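Local coordinates for prolyl endopeptidase (Myxococcus xanthus, PDB 2BKL), which probably cleaves oligopeptides on the carboxyl side of proline, and less often alanine, as a serine peptidase of the S9A family, at residues 562-565 / 566-570; 573-577 / 578-582; 588-591 / 592-595. All coordinates share one frame; numbering follows the deposited sequence.

The three contacts follow one another along the chain between strands 552-556 and 607-613 of the alpha/beta-hydrolase sheet. Contact 1 lies in the loop after strand 552-556, contact 2 on helix 575-578 and the loop behind it, and contact 3 at the end of helix 584-593. The centre of contact 1 is about 9 Å from that of contact 2 and about 13 Å from that of contact 3; contacts 2 and 3 have centres about 12 Å apart. All three touch: Tyr565 reaches Gly579, Met562 meets Ser594, and Leu590 packs on 578-581. Contact 2 touches the bound N-[(benzyloxy)carbonyl]-L-alanyl-L-proline directly; contacts 1 and 3 do not, the side chains of Tyr565 and Tyr593 lying about 7 and 10 Å from it.

Contact 1. Residues 562-565 / 566-570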
ATOM      1  N   MET A 562       6.363  18.311  -6.796  1.00  5.18           N
ATOM      2  CA  MET A 562       6.864  17.255  -7.677  1.00  6.13           C
ATOM      3  C   MET A 562       8.133  17.670  -8.407  1.00  6.74           C
ATOM      4  O   MET A 562       8.738  16.873  -9.087  1.00  6.87           O
ATOM      5  CB  MET A 562       5.780  16.806  -8.656  1.00  6.05           C
ATOM      6  CG  MET A 562       4.589  16.225  -7.938  1.00  7.52           C
ATOM      7  SD  MET A 562       4.966  14.760  -6.943  1.00  7.94           S
ATOM      8  CE  MET A 562       5.484  13.628  -8.148  1.00 10.26           C
ATOM      9  N   VAL A 563       8.538  18.929  -8.256  1.00  5.79           N
ATOM     10  CA  VAL A 563       9.814  19.398  -8.772  1.00  6.84           C
ATOM     11  C   VAL A 563      10.948  18.987  -7.836  1.00  6.24           C
ATOM     12  O   VAL A 563      12.086  18.825  -8.273  1.00  7.54           O
ATOM     13  CB  VAL A 563       9.762  20.929  -8.992  1.00  6.93           C
ATOM     14  CG1 VAL A 563      11.116  21.477  -9.414  1.00  7.48           C
ATOM     15  CG2 VAL A 563       8.686  21.270 -10.023  1.00  7.22           C
ATOM     16  N   ARG A 564      10.650  18.826  -6.548  1.00  5.96           N
ATOM     17  CA  ARG A 564      11.677  18.526  -5.553  1.00  5.92           C
ATOM     18  C   ARG A 564      11.495  17.186  -4.809  1.00  6.83           C
ATOM     19  O   ARG A 564      12.294  16.829  -3.964  1.00  7.06           O
ATOM     20  CB  ARG A 564      11.782  19.643  -4.525  1.00  6.44           C
ATOM     21  CG  ARG A 564      12.249  20.946  -5.110  1.00  7.63           C
ATOM     22  CD  ARG A 564      12.309  22.109  -4.160  1.00  7.10           C
ATOM     23  NE  ARG A 564      13.165  21.921  -2.999  1.00  5.99           N
ATOM     24  CZ  ARG A 564      14.504  22.021  -3.004  1.00  6.47           C
ATOM     25  NH1 ARG A 564      15.179  22.201  -4.141  1.00  8.14           N
ATOM     26  NH2 ARG A 564      15.158  21.907  -1.848  1.00  8.24           N
ATOM     27  N   TYR A 565      10.467  16.415  -5.135  1.00  5.51           N
ATOM     28  CA  TYR A 565      10.172  15.212  -4.329  1.00  5.46           C
ATOM     29  C   TYR A 565      11.339  14.208  -4.269  1.00  5.43           C
ATOM     30  O   TYR A 565      11.488  13.510  -3.278  1.00  6.00           O
ATOM     31  CB  TYR A 565       8.887  14.516  -4.809  1.00  4.74           C
ATOM     32  CG  TYR A 565       9.144  13.546  -5.931  1.00  4.49           C
ATOM     33  CD1 TYR A 565       9.200  13.968  -7.258  1.00  5.80           C
ATOM     34  CD2 TYR A 565       9.442  12.201  -5.668  1.00  5.97           C
ATOM     35  CE1 TYR A 565       9.495  13.075  -8.297  1.00  6.10           C
ATOM     36  CE2 TYR A 565       9.753  11.303  -6.714  1.00  4.47           C
ATOM     37  CZ  TYR A 565       9.782  11.737  -7.998  1.00  4.90           C
ATOM     38  OH  TYR A 565      10.108  10.856  -8.982  1.00  6.15           O
ATOM     39  N   HIS A 566      12.112  14.131  -5.341  1.00  5.16           N
ATOM     40  CA  HIS A 566      13.169  13.131  -5.451  1.00  6.11           C
ATOM     41  C   HIS A 566      14.340  13.388  -4.469  1.00  6.48           C
ATOM     42  O   HIS A 566      15.171  12.514  -4.263  1.00  9.33           O
ATOM     43  CB  HIS A 566      13.695  13.081  -6.881  1.00  7.52           C
ATOM     44  CG  HIS A 566      14.248  14.390  -7.343  1.00  7.25           C
ATOM     45  ND1 HIS A 566      13.440  15.454  -7.681  1.00  8.40           N
ATOM     46  CD2 HIS A 566      15.524  14.838  -7.437  1.00  8.72           C
ATOM     47  CE1 HIS A 566      14.198  16.494  -7.983  1.00  8.52           C
ATOM     48  NE2 HIS A 566      15.468  16.149  -7.837  1.00 10.09           N
ATOM     49  N   LEU A 567      14.385  14.568  -3.864  1.00  6.40           N
ATOM     50  CA  LEU A 567      15.475  14.959  -2.962  1.00  7.19           C
ATOM     51  C   LEU A 567      15.310  14.488  -1.526  1.00  7.96           C
ATOM     52  O   LEU A 567      16.220  14.663  -0.702  1.00  9.28           O
ATOM     53  CB  LEU A 567      15.637  16.486  -2.981  1.00  8.13           C
ATOM     54  CG  LEU A 567      15.899  17.117  -4.345  1.00  8.91           C
ATOM     55  CD1 LEU A 567      15.772  18.642  -4.276  1.00 10.18           C
ATOM     56  CD2 LEU A 567      17.279  16.728  -4.865  1.00  9.76           C
ATOM     57  N   PHE A 568      14.151  13.933  -1.203  1.00  8.01           N
ATOM     58  CA  PHE A 568      13.803  13.634   0.171  1.00  7.28           C
ATOM     59  C   PHE A 568      13.313  12.213   0.364  1.00  7.66           C
ATOM     60  O   PHE A 568      12.600  11.661  -0.473  1.00  6.21           O
ATOM     61  CB  PHE A 568      12.668  14.552   0.635  1.00  9.46           C
ATOM     62  CG  PHE A 568      13.001  16.031   0.561  1.00 12.06           C
ATOM     63  CD1 PHE A 568      12.862  16.759  -0.614  1.00 10.38           C
ATOM     64  CD2 PHE A 568      13.432  16.679   1.701  1.00 14.21           C
ATOM     65  CE1 PHE A 568      13.184  18.103  -0.660  1.00 13.26           C
ATOM     66  CE2 PHE A 568      13.735  18.035   1.672  1.00 15.18           C
ATOM     67  CZ  PHE A 568      13.613  18.736   0.473  1.00 13.11           C
ATOM     68  N   GLY A 569      13.630  11.663   1.515  1.00  8.33           N
ATOM     69  CA  GLY A 569      13.166  10.354   1.903  1.00  8.86           C
ATOM     70  C   GLY A 569      13.453   9.313   0.836  1.00  7.34           C
ATOM     71  O   GLY A 569      14.528   9.291   0.286  1.00  7.58           O
ATOM     72  N   SER A 570      12.443   8.488   0.564  1.00  7.44           N
ATOM     73  CA  SER A 570      12.507   7.419  -0.420  1.00  9.15           C
ATOM     74  C   SER A 570      12.216   7.868  -1.864  1.00  8.00           C
ATOM     75  O   SER A 570      11.986   7.047  -2.745  1.00  8.51           O
ATOM     76  CB  SER A 570      11.504   6.302  -0.016  1.00  9.70           C
ATOM     77  OG  SER A 570      11.878   5.781   1.248  1.00 13.54           O
TER
HETATM   78  O   HOH W   1      11.288  15.633  -9.556  1.00 11.32           O
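The ring of Tyr565 carries His566 over one face: CB of His566 stands 4.2 Å from the Tyr565 ring centroid, only 8° off the normal, a CH-pi contact. The two residues belong to a short 3-10 turn in the long loop between strand 552-556 and helix 575-578 of the alpha/beta-hydrolase domain. Beyond CB, the imidazole turns its edge to the same tyrosine face, an edge-to-face pair with planes at 82°. O of Met562 lies at the edge of the Tyr565 ring, in its plane. CE1 of His566 meets O of Val563 near the imidazole plane at 3.2 Å, while CG of Leu567 lies over one imidazole face. The guanidinium of Arg564 has CD1 of Leu567 over a face, 3.6 Å from NH1 of Arg564, and the edge of the Phe568 ring faces O of Arg564.

N of Leu567 donates to O of Arg564 at 3.1 Å, and a weak bond from N of Phe568 to O of Tyr565 repeats the step. CG of Tyr565 sits between its own N and carbonyl carbon (chi1 86°), which folds the ring back over the start of the next residue. Its hydroxyl bonds to O of Gly579 and its ring meets that of Tyr578, a pocket residue, edge-to-face; the side chain of Tyr565 itself stays about 7 Å from the ligand. Arg564 is salt-bridged through NE to Glu28. A water donates to O of Met562 at 2.9 Å and accepts a weak bond from ND1 of His566.

Contact 2. Residues 573-577 / 578-582. With ZAH (N-[(benzyloxy)carbonyl]-L-alanyl-L-proline), chain C.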
ATOM      1  N   THR A 573      13.233   6.262  -5.371  1.00  4.87           N
ATOM      2  CA  THR A 573      12.662   4.982  -5.752  1.00  4.67           C
ATOM      3  C   THR A 573      11.417   5.118  -6.607  1.00  4.61           C
ATOM      4  O   THR A 573      11.001   4.125  -7.207  1.00  6.08           O
ATOM      5  CB  THR A 573      12.338   4.072  -4.531  1.00  5.15           C
ATOM      6  OG1 THR A 573      11.272   4.607  -3.745  1.00  7.09           O
ATOM      7  CG2 THR A 573      13.562   3.875  -3.607  1.00  6.59           C
ATOM      8  N   TRP A 574      10.814   6.316  -6.630  1.00  3.71           N
ATOM      9  CA  TRP A 574       9.624   6.554  -7.465  1.00  5.23           C
ATOM     10  C   TRP A 574       9.945   7.240  -8.775  1.00  5.75           C
ATOM     11  O   TRP A 574       9.039   7.461  -9.575  1.00  5.68           O
ATOM     12  CB  TRP A 574       8.544   7.320  -6.695  1.00  5.68           C
ATOM     13  CG  TRP A 574       8.333   6.686  -5.362  1.00  4.59           C
ATOM     14  CD1 TRP A 574       8.185   5.368  -5.110  1.00  5.97           C
ATOM     15  CD2 TRP A 574       8.267   7.354  -4.110  1.00  5.00           C
ATOM     16  NE1 TRP A 574       8.070   5.147  -3.756  1.00  5.89           N
ATOM     17  CE2 TRP A 574       8.117   6.360  -3.123  1.00  5.04           C
ATOM     18  CE3 TRP A 574       8.336   8.699  -3.716  1.00  6.24           C
ATOM     19  CZ2 TRP A 574       8.071   6.654  -1.767  1.00  8.15           C
ATOM     20  CZ3 TRP A 574       8.297   8.986  -2.331  1.00  6.33           C
ATOM     21  CH2 TRP A 574       8.156   7.958  -1.399  1.00  6.94           C
ATOM     22  N   ILE A 575      11.214   7.519  -9.054  1.00  5.56           N
ATOM     23  CA  ILE A 575      11.563   8.098 -10.336  1.00  4.73           C
ATOM     24  C   ILE A 575      11.103   7.258 -11.549  1.00  4.10           C
ATOM     25  O   ILE A 575      10.651   7.817 -12.537  1.00  6.45           O
ATOM     26  CB  ILE A 575      13.070   8.434 -10.372  1.00  5.75           C
ATOM     27  CG1 ILE A 575      13.335   9.674  -9.480  1.00  5.55           C
ATOM     28  CG2 ILE A 575      13.586   8.672 -11.807  1.00  6.63           C
ATOM     29  CD1 ILE A 575      14.820  10.010  -9.249  1.00  5.88           C
ATOM     30  N   PRO A 576      11.158   5.924 -11.478  1.00  5.89           N
ATOM     31  CA  PRO A 576      10.637   5.134 -12.601  1.00  5.79           C
ATOM     32  C   PRO A 576       9.154   5.312 -12.889  1.00  6.70           C
ATOM     33  O   PRO A 576       8.690   4.961 -13.995  1.00  9.53           O
ATOM     34  CB  PRO A 576      10.947   3.690 -12.189  1.00  6.72           C
ATOM     35  CG  PRO A 576      12.158   3.829 -11.292  1.00  7.20           C
ATOM     36  CD  PRO A 576      11.821   5.071 -10.470  1.00  6.93           C
ATOM     37  N   GLU A 577       8.399   5.808 -11.907  1.00  6.12           N
ATOM     38  CA  GLU A 577       6.963   6.063 -12.034  1.00  5.38           C
ATOM     39  C   GLU A 577       6.634   7.503 -12.450  1.00  6.27           C
ATOM     40  O   GLU A 577       5.780   7.735 -13.306  1.00  6.17           O
ATOM     41  CB  GLU A 577       6.230   5.732 -10.722  1.00  6.17           C
ATOM     42  CG  GLU A 577       4.713   5.760 -10.804  1.00  6.92           C
ATOM     43  CD  GLU A 577       4.059   4.545 -11.451  1.00  9.03           C
ATOM     44  OE1 GLU A 577       4.744   3.565 -11.798  1.00  9.33           O
ATOM     45  OE2 GLU A 577       2.819   4.585 -11.581  1.00  8.11           O
ATOM     46  N   TYR A 578       7.309   8.486 -11.851  1.00  5.03           N
ATOM     47  CA  TYR A 578       6.978   9.885 -12.064  1.00  4.68           C
ATOM     48  C   TYR A 578       7.943  10.630 -12.994  1.00  6.41           C
ATOM     49  O   TYR A 578       7.569  11.620 -13.602  1.00  6.48           O
ATOM     50  CB  TYR A 578       7.031  10.623 -10.748  1.00  5.63           C
ATOM     51  CG  TYR A 578       6.034  10.238  -9.692  1.00  5.60           C
ATOM     52  CD1 TYR A 578       4.669  10.225  -9.954  1.00  5.87           C
ATOM     53  CD2 TYR A 578       6.445   9.936  -8.394  1.00  4.71           C
ATOM     54  CE1 TYR A 578       3.755   9.909  -8.968  1.00  7.36           C
ATOM     55  CE2 TYR A 578       5.529   9.637  -7.379  1.00  4.85           C
ATOM     56  CZ  TYR A 578       4.172   9.630  -7.670  1.00  5.39           C
ATOM     57  OH  TYR A 578       3.290   9.331  -6.661  1.00  6.11           O
ATOM     58  N   GLY A 579       9.190  10.170 -13.075  1.00  6.18           N
ATOM     59  CA  GLY A 579      10.295  10.905 -13.699  1.00  6.43           C
ATOM     60  C   GLY A 579      10.973  11.778 -12.652  1.00  6.69           C
ATOM     61  O   GLY A 579      10.578  11.804 -11.474  1.00  7.18           O
ATOM     62  N   THR A 580      12.018  12.487 -13.057  1.00  7.18           N
ATOM     63  CA  THR A 580      12.726  13.381 -12.156  1.00  7.32           C
ATOM     64  C   THR A 580      12.931  14.738 -12.807  1.00  8.27           C
ATOM     65  O   THR A 580      13.379  14.830 -13.955  1.00  7.15           O
ATOM     66  CB  THR A 580      14.093  12.838 -11.740  1.00  7.35           C
ATOM     67  OG1 THR A 580      14.836  13.881 -11.085  1.00  8.89           O
ATOM     68  CG2 THR A 580      14.927  12.329 -12.923  1.00  9.15           C
ATOM     69  N   ALA A 581      12.680  15.792 -12.042  1.00  6.52           N
ATOM     70  CA  ALA A 581      12.908  17.126 -12.538  1.00  7.49           C
ATOM     71  C   ALA A 581      14.368  17.436 -12.839  1.00  8.07           C
ATOM     72  O   ALA A 581      14.655  18.493 -13.413  1.00  9.87           O
ATOM     73  CB  ALA A 581      12.329  18.130 -11.569  1.00  8.66           C
ATOM     74  N   GLU A 582      15.277  16.539 -12.489  1.00  7.20           N
ATOM     75  CA  GLU A 582      16.672  16.666 -12.892  1.00  8.81           C
ATOM     76  C   GLU A 582      16.836  16.574 -14.420  1.00  9.62           C
ATOM     77  O   GLU A 582      17.843  17.035 -14.967  1.00 12.99           O
ATOM     78  CB  GLU A 582      17.544  15.595 -12.218  1.00  8.39           C
ATOM     79  CG  GLU A 582      17.626  15.779 -10.698  1.00 11.33           C
ATOM     80  CD  GLU A 582      18.051  14.543  -9.924  1.00 11.43           C
ATOM     81  OE1 GLU A 582      17.480  13.445 -10.192  1.00 13.01           O
ATOM     82  OE2 GLU A 582      18.918  14.702  -9.017  1.00 14.12           O
TER
HETATM   83  C1  ZAH C1533       2.583   6.331  -1.380  1.00 16.72           C
HETATM   84  O2  ZAH C1533       1.798   6.270  -2.549  1.00 12.44           O
HETATM   85  C3  ZAH C1533       4.101   6.251  -1.667  1.00 12.82           C
HETATM   86  C4  ZAH C1533       4.587   7.440  -2.501  1.00 11.77           C
HETATM   87  C5  ZAH C1533       4.506   7.007  -3.960  1.00  9.40           C
HETATM   88  C6  ZAH C1533       4.583   5.503  -3.974  1.00  9.32           C
HETATM   89  N7  ZAH C1533       4.492   5.143  -2.565  1.00 10.44           N
HETATM   90  C8  ZAH C1533       4.644   3.893  -2.133  1.00 11.61           C
HETATM   91  O9  ZAH C1533       4.615   3.683  -0.829  1.00 12.23           O
HETATM   92  C10 ZAH C1533       5.140   2.764  -3.063  1.00  9.52           C
HETATM   93  C11 ZAH C1533       3.864   2.259  -3.737  1.00 10.36           C
HETATM   94  N14 ZAH C1533       5.736   1.677  -2.326  1.00 12.44           N
HETATM   95  C15 ZAH C1533       6.933   1.784  -1.801  1.00 13.25           C
HETATM   96  O16 ZAH C1533       7.676   2.843  -1.996  1.00 10.27           O
HETATM   97  O17 ZAH C1533       7.433   0.683  -1.030  1.00 17.86           O
HETATM   98  C18 ZAH C1533       8.689   0.951  -0.356  1.00 22.51           C
HETATM   99  C19 ZAH C1533       9.029  -0.130   0.675  1.00 25.48           C
HETATM  100  C20 ZAH C1533       9.299  -1.433   0.235  1.00 27.08           C
HETATM  101  C21 ZAH C1533       9.599  -2.430   1.164  1.00 27.90           C
HETATM  102  C22 ZAH C1533       9.650  -2.117   2.525  1.00 28.90           C
HETATM  103  C23 ZAH C1533       9.406  -0.813   2.966  1.00 27.53           C
HETATM  104  C24 ZAH C1533       9.091   0.179   2.038  1.00 28.07           C
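Tyr578 meets Trp574 twice, through the backbone and through the ring. Its N donates to O of Trp574 at 3.0 Å, and the same oxygen also accepts from N of Glu577. CD2 of Tyr578 touches CB of Trp574 at 3.8 Å. With CG of Tyr578 anti to its carbonyl carbon (chi1 -65°), the ring runs beside the base of the tryptophan toward the ligand. There OH of Tyr578 lies 3.8 Å from C5 of the bound N-[(benzyloxy)carbonyl]-L-alanyl-L-proline. OH of Tyr578 is hydrogen-bonded to OD1 of Asn534.

The indole of Trp574 lies against the proline ring of that ligand, with C5 of the ligand 3.7 Å above the centre of the indole. In its own plane NE1 of Trp574 donates to O16 of the ligand at 2.9 Å, a fairly straight bond (163°). One indole therefore provides both a face for the ligand's proline and an N-H for its carbamate carbonyl, within the ligand pocket of this prolyl endopeptidase. OG1 of Thr573 lies above the opposite face of the indole.

Gly579 is the first residue beyond the short helix 575-578: its N donates to O of Ile575 at 2.8 Å, and its positive phi (89°) takes the chain out of helical geometry. At these backbone angles a CB would collide with the preceding carbonyl oxygen. Thr580 packs next, its CB 3.8 Å from CD1 of Ile575, the two side chains crossing at a slant. OG1 of Thr580 accepts from N of Glu582 at 3.0 Å, forming an ST turn, and donates to OE1 of Glu582 on the anti side but tilted out of the carboxylate plane.

Contact 3. Residues 588-591 / 592-595; sequences KTLH and AYSP
A local helix-end contact joins residues 588-591 to 592-595, where helix 584-593 of the alpha/beta-hydrolase domain runs out and Tyr593 folds back over the last turn. The i to i+4 bond from N of Ala592 to O of Lys588 is 3.2 Å long, and a weak second bond reaches O of Thr589. O of Leu590 then takes two donors, N of Ser594 at 2.9 Å and N of Tyr593 at 3.2 Å. The helix thus closes with mixed i+3 and i+4 bonding, and Ser594 (psi 105°) leaves helical geometry.

With CG of Tyr593 placed between its own N and carbonyl carbon (chi1 71°), the ring swings back along the helix beside Leu590, the two side chains pointing the same way. CD2 of Leu590 touches OH of Tyr593 at 3.4 Å and CZ of the same ring at 4.0 Å. Near the root of the ring, O of Leu590 lies over one face toward the rim, and CD2 of Tyr593 approaches O of Thr589 at 3.3 Å. CG2 of Thr589 touches CE2 of Tyr593 at 4.1 Å. Phe506 meets the Tyr593 ring edge-to-face, and Met562 and Leu537 also pack on it. With only a methyl group in place of the Tyr593 ring, as in an alanine, CD2 of Leu590 and CG2 of Thr589 would probably lose their aromatic neighbour and a gap would open beside Phe506 and Met562.

OG of Ser594 bonds to His597 and to N of Met562, which ties the helix end to the loop of 562-565. The single carbonyl of Leu590 serves the amides of the buried residues Tyr593 and Ser594 where the helix ends, amides that would otherwise need other partners.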
ATOM      1  N   LYS A 588       9.310  19.172 -17.489  1.00  9.06           N
ATOM      2  CA  LYS A 588       8.166  19.818 -18.120  1.00  9.95           C
ATOM      3  C   LYS A 588       6.862  19.126 -17.679  1.00 10.44           C
ATOM      4  O   LYS A 588       5.892  19.775 -17.313  1.00  9.45           O
ATOM      5  CB  LYS A 588       8.274  19.808 -19.636  1.00 14.61           C
ATOM      6  CG  LYS A 588       7.120  20.521 -20.300  1.00 18.43           C
ATOM      7  CD  LYS A 588       7.441  20.865 -21.746  1.00 21.03           C
ATOM      8  CE  LYS A 588       6.281  21.648 -22.382  1.00 21.99           C
ATOM      9  NZ  LYS A 588       5.037  20.830 -22.403  1.00 26.35           N
ATOM     10  N   THR A 589       6.874  17.801 -17.685  1.00  8.69           N
ATOM     11  CA  THR A 589       5.727  17.033 -17.244  1.00  7.41           C
ATOM     12  C   THR A 589       5.366  17.296 -15.788  1.00  6.47           C
ATOM     13  O   THR A 589       4.224  17.554 -15.468  1.00  7.70           O
ATOM     14  CB  THR A 589       6.039  15.529 -17.433  1.00  8.13           C
ATOM     15  OG1 THR A 589       6.078  15.236 -18.849  1.00 11.58           O
ATOM     16  CG2 THR A 589       4.948  14.622 -16.841  1.00 10.14           C
ATOM     17  N   LEU A 590       6.351  17.183 -14.904  1.00  5.38           N
ATOM     18  CA  LEU A 590       6.129  17.328 -13.463  1.00  5.53           C
ATOM     19  C   LEU A 590       5.687  18.729 -13.100  1.00  6.35           C
ATOM     20  O   LEU A 590       4.769  18.904 -12.293  1.00  7.97           O
ATOM     21  CB  LEU A 590       7.408  16.949 -12.725  1.00  5.27           C
ATOM     22  CG  LEU A 590       7.808  15.482 -12.827  1.00  5.45           C
ATOM     23  CD1 LEU A 590       9.308  15.335 -12.567  1.00  7.43           C
ATOM     24  CD2 LEU A 590       6.972  14.651 -11.868  1.00  8.19           C
ATOM     25  N   HIS A 591       6.329  19.731 -13.667  1.00  7.62           N
ATOM     26  CA  HIS A 591       6.030  21.107 -13.338  1.00  8.01           C
ATOM     27  C   HIS A 591       4.622  21.446 -13.762  1.00  8.57           C
ATOM     28  O   HIS A 591       3.965  22.215 -13.083  1.00 10.47           O
ATOM     29  CB  HIS A 591       7.062  22.046 -13.970  1.00  8.26           C
ATOM     30  CG  HIS A 591       7.001  23.455 -13.460  1.00  7.76           C
ATOM     31  ND1 HIS A 591       7.339  24.534 -14.248  1.00 12.18           N
ATOM     32  CD2 HIS A 591       6.691  23.958 -12.242  1.00  7.79           C
ATOM     33  CE1 HIS A 591       7.203  25.646 -13.548  1.00 11.52           C
ATOM     34  NE2 HIS A 591       6.837  25.328 -12.319  1.00  9.50           N
ATOM     35  N   ALA A 592       4.112  20.812 -14.827  1.00  7.88           N
ATOM     36  CA  ALA A 592       2.785  21.121 -15.316  1.00  8.96           C
ATOM     37  C   ALA A 592       1.686  20.716 -14.346  1.00 10.08           C
ATOM     38  O   ALA A 592       0.631  21.330 -14.339  1.00 10.03           O
ATOM     39  CB  ALA A 592       2.574  20.483 -16.649  1.00  8.02           C
ATOM     40  N   TYR A 593       1.918  19.676 -13.550  1.00  8.02           N
ATOM     41  CA  TYR A 593       0.904  19.250 -12.570  1.00  7.24           C
ATOM     42  C   TYR A 593       1.224  19.401 -11.079  1.00  7.79           C
ATOM     43  O   TYR A 593       0.317  19.286 -10.275  1.00 10.04           O
ATOM     44  CB  TYR A 593       0.400  17.827 -12.850  1.00  7.14           C
ATOM     45  CG  TYR A 593       1.370  16.666 -12.585  1.00  6.51           C
ATOM     46  CD1 TYR A 593       1.628  16.234 -11.286  1.00  5.64           C
ATOM     47  CD2 TYR A 593       1.954  15.954 -13.625  1.00  7.90           C
ATOM     48  CE1 TYR A 593       2.442  15.144 -11.041  1.00  6.89           C
ATOM     49  CE2 TYR A 593       2.771  14.883 -13.398  1.00  6.58           C
ATOM     50  CZ  TYR A 593       3.016  14.463 -12.104  1.00  5.69           C
ATOM     51  OH  TYR A 593       3.809  13.357 -11.875  1.00  7.21           O
ATOM     52  N   SER A 594       2.490  19.635 -10.734  1.00  6.81           N
ATOM     53  CA  SER A 594       3.011  19.737  -9.345  1.00  6.05           C
ATOM     54  C   SER A 594       2.074  20.614  -8.512  1.00  6.73           C
ATOM     55  O   SER A 594       1.981  21.818  -8.766  1.00  7.02           O
ATOM     56  CB  SER A 594       4.395  20.347  -9.392  1.00  5.96           C
ATOM     57  OG  SER A 594       4.921  20.528  -8.078  1.00  7.40           O
ATOM     58  N   PRO A 595       1.261  20.050  -7.635  1.00  4.84           N
ATOM     59  CA  PRO A 595       0.213  20.855  -6.992  1.00  5.67           C
ATOM     60  C   PRO A 595       0.725  22.099  -6.270  1.00  4.34           C
ATOM     61  O   PRO A 595       0.077  23.142  -6.292  1.00  4.94           O
ATOM     62  CB  PRO A 595      -0.449  19.847  -6.034  1.00  5.78           C
ATOM     63  CG  PRO A 595      -0.291  18.568  -6.776  1.00  6.60           C
ATOM     64  CD  PRO A 595       1.091  18.606  -7.362  1.00  6.01           C
TER